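Local structure of mannitol dehydrogenase (Pseudomonas fluorescens, 1LJ8) at residues 297-302 and 360-365. The protein probably oxidises mannitol at its second carbon, using the NAD it binds as a long-chain dehydrogenase. Sequence-based numbering, arbitrary orientation.
Sequences GLLNGS and DRFSNQ
Phe362 drives its ring end-on into helix 289-313, where CZ lies 3.8 Å from Leu299 CG and 3.6 Å from Leu299 O. That carbonyl oxygen sits in the ring plane, so it meets the C-H edge at CZ and not the ring face. Next to it, Ser302 CB meets the same rim at CE1, 4.0 Å away, while Ser302 OG turns back to its own helix and bonds Leu298 O (2.8 Å), which also accepts from Ser302 N. Leu299 has CG anti to the backbone N (chi1 -167°), which carries the branch out between ring and arginine: CD2 lies beside Phe362 CE2, and CD1 touches Arg361 NH2 at 3.6 Å. On this side the contact is thinner, a single methyl against the guanidinium of the partly exposed Arg361, which is held by salt bridges to Glu259 and to Asp230 on strand 227-230. Cutting Leu299 back to an alanine removes both methyls and would probably open a gap between the phenylalanine edge and the guanidinium. The Leu299 side chain is about 7 Å from the bound NAD. Within the C-terminal domain, the contact joins helix 289-313 to the C-terminal part of helix 351-362, with His303 stacked on Phe362 and helices 318-322 and 325-339 packing around the ring.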
loop_
_atom_site.group_PDB
_atom_site.type_symbol
_atom_site.label_atom_id
_atom_site.label_comp_id
_atom_site.label_asym_id
_atom_site.label_seq_id
_atom_site.Cartn_x
_atom_site.Cartn_y
_atom_site.Cartn_z
ATOM N N GLY A 297 -9.714 3.572 7.280
ATOM C CA GLY A 297 -10.317 4.841 7.701
ATOM C C GLY A 297 -9.538 5.607 8.750
ATOM O O GLY A 297 -9.386 6.839 8.696
ATOM N N LEU A 298 -9.048 4.865 9.728
ATOM C CA LEU A 298 -8.312 5.444 10.840
ATOM C C LEU A 298 -6.817 5.571 10.624
ATOM O O LEU A 298 -6.264 6.642 10.857
ATOM C CB LEU A 298 -8.573 4.610 12.131
ATOM C CG LEU A 298 -10.037 4.648 12.625
ATOM C CD1 LEU A 298 -10.173 3.633 13.833
ATOM C CD2 LEU A 298 -10.407 6.095 13.059
ATOM N N LEU A 299 -6.148 4.501 10.204
ATOM C CA LEU A 299 -4.688 4.610 10.059
ATOM C C LEU A 299 -4.340 5.360 8.785
ATOM O O LEU A 299 -3.699 6.419 8.829
ATOM C CB LEU A 299 -4.036 3.212 10.066
ATOM C CG LEU A 299 -2.507 3.174 10.226
ATOM C CD1 LEU A 299 -2.088 1.732 10.644
ATOM C CD2 LEU A 299 -1.816 3.566 8.868
ATOM N N ASN A 300 -4.799 4.862 7.633
ATOM C CA ASN A 300 -4.436 5.567 6.399
ATOM C C ASN A 300 -5.084 6.933 6.297
ATOM O O ASN A 300 -4.486 7.863 5.782
ATOM C CB ASN A 300 -4.760 4.674 5.198
ATOM C CG ASN A 300 -3.969 3.358 5.257
ATOM O OD1 ASN A 300 -4.487 2.315 5.667
ATOM N ND2 ASN A 300 -2.702 3.409 4.869
ATOM N N GLY A 301 -6.327 7.055 6.764
ATOM C CA GLY A 301 -6.967 8.343 6.757
ATOM C C GLY A 301 -6.157 9.323 7.599
ATOM O O GLY A 301 -5.974 10.464 7.183
ATOM N N SER A 302 -5.683 8.911 8.786
ATOM C CA SER A 302 -4.898 9.828 9.623
ATOM C C SER A 302 -3.566 10.164 8.954
ATOM O O SER A 302 -3.094 11.317 9.034
ATOM C CB SER A 302 -4.642 9.197 11.011
ATOM O OG SER A 302 -5.853 9.220 11.742
ATOM N N ASP A 360 0.466 5.721 19.143
ATOM C CA ASP A 360 1.732 5.145 19.635
ATOM C C ASP A 360 2.650 4.726 18.474
ATOM O O ASP A 360 3.850 5.009 18.461
ATOM C CB ASP A 360 1.505 3.886 20.476
ATOM C CG ASP A 360 0.723 4.147 21.794
ATOM O OD1 ASP A 360 0.738 5.292 22.292
ATOM O OD2 ASP A 360 0.098 3.184 22.307
ATOM N N ARG A 361 2.070 4.015 17.502
ATOM C CA ARG A 361 2.879 3.555 16.347
ATOM C C ARG A 361 3.390 4.711 15.482
ATOM O O ARG A 361 4.550 4.704 15.022
ATOM C CB ARG A 361 2.065 2.552 15.516
ATOM C CG ARG A 361 1.899 1.211 16.244
ATOM C CD ARG A 361 0.802 0.351 15.566
ATOM N NE ARG A 361 1.144 0.161 14.142
ATOM C CZ ARG A 361 0.247 -0.176 13.197
ATOM N NH1 ARG A 361 -1.037 -0.369 13.522
ATOM N NH2 ARG A 361 0.639 -0.309 11.924
ATOM N N PHE A 362 2.571 5.732 15.278
ATOM C CA PHE A 362 3.069 6.862 14.491
ATOM C C PHE A 362 4.125 7.670 15.265
ATOM O O PHE A 362 4.885 8.411 14.668
ATOM C CB PHE A 362 1.948 7.856 14.132
ATOM C CG PHE A 362 0.985 7.379 13.074
ATOM C CD1 PHE A 362 -0.011 8.251 12.629
ATOM C CD2 PHE A 362 1.032 6.097 12.553
ATOM C CE1 PHE A 362 -0.952 7.837 11.671
ATOM C CE2 PHE A 362 0.092 5.655 11.598
ATOM C CZ PHE A 362 -0.901 6.535 11.161
ATOM N N SER A 363 4.139 7.540 16.599
ATOM C CA SER A 363 5.095 8.264 17.455
ATOM C C SER A 363 6.446 7.569 17.538
ATOM O O SER A 363 7.405 8.104 18.140
ATOM C CB SER A 363 4.495 8.450 18.871
ATOM O OG SER A 363 3.267 9.181 18.793
ATOM N N ASN A 364 6.532 6.380 16.932
ATOM C CA ASN A 364 7.799 5.604 16.882
ATOM C C ASN A 364 8.894 6.503 16.263
ATOM O O ASN A 364 8.880 6.857 15.081
ATOM C CB ASN A 364 7.533 4.343 16.031
ATOM C CG ASN A 364 8.758 3.468 15.831
ATOM O OD1 ASN A 364 9.897 3.857 16.096
ATOM N ND2 ASN A 364 8.512 2.261 15.322
ATOM N N GLN A 365 9.874 6.904 17.060
ATOM C CA GLN A 365 10.888 7.808 16.517
ATOM C C GLN A 365 11.973 7.073 15.755
ATOM O O GLN A 365 12.533 7.610 14.802
ATOM C CB GLN A 365 11.571 8.608 17.647
ATOM C CG GLN A 365 10.597 9.161 18.695
ATOM C CD GLN A 365 9.977 10.492 18.307
ATOM O OE1 GLN A 365 10.690 11.446 17.982
ATOM N NE2 GLN A 365 8.630 10.572 18.347
#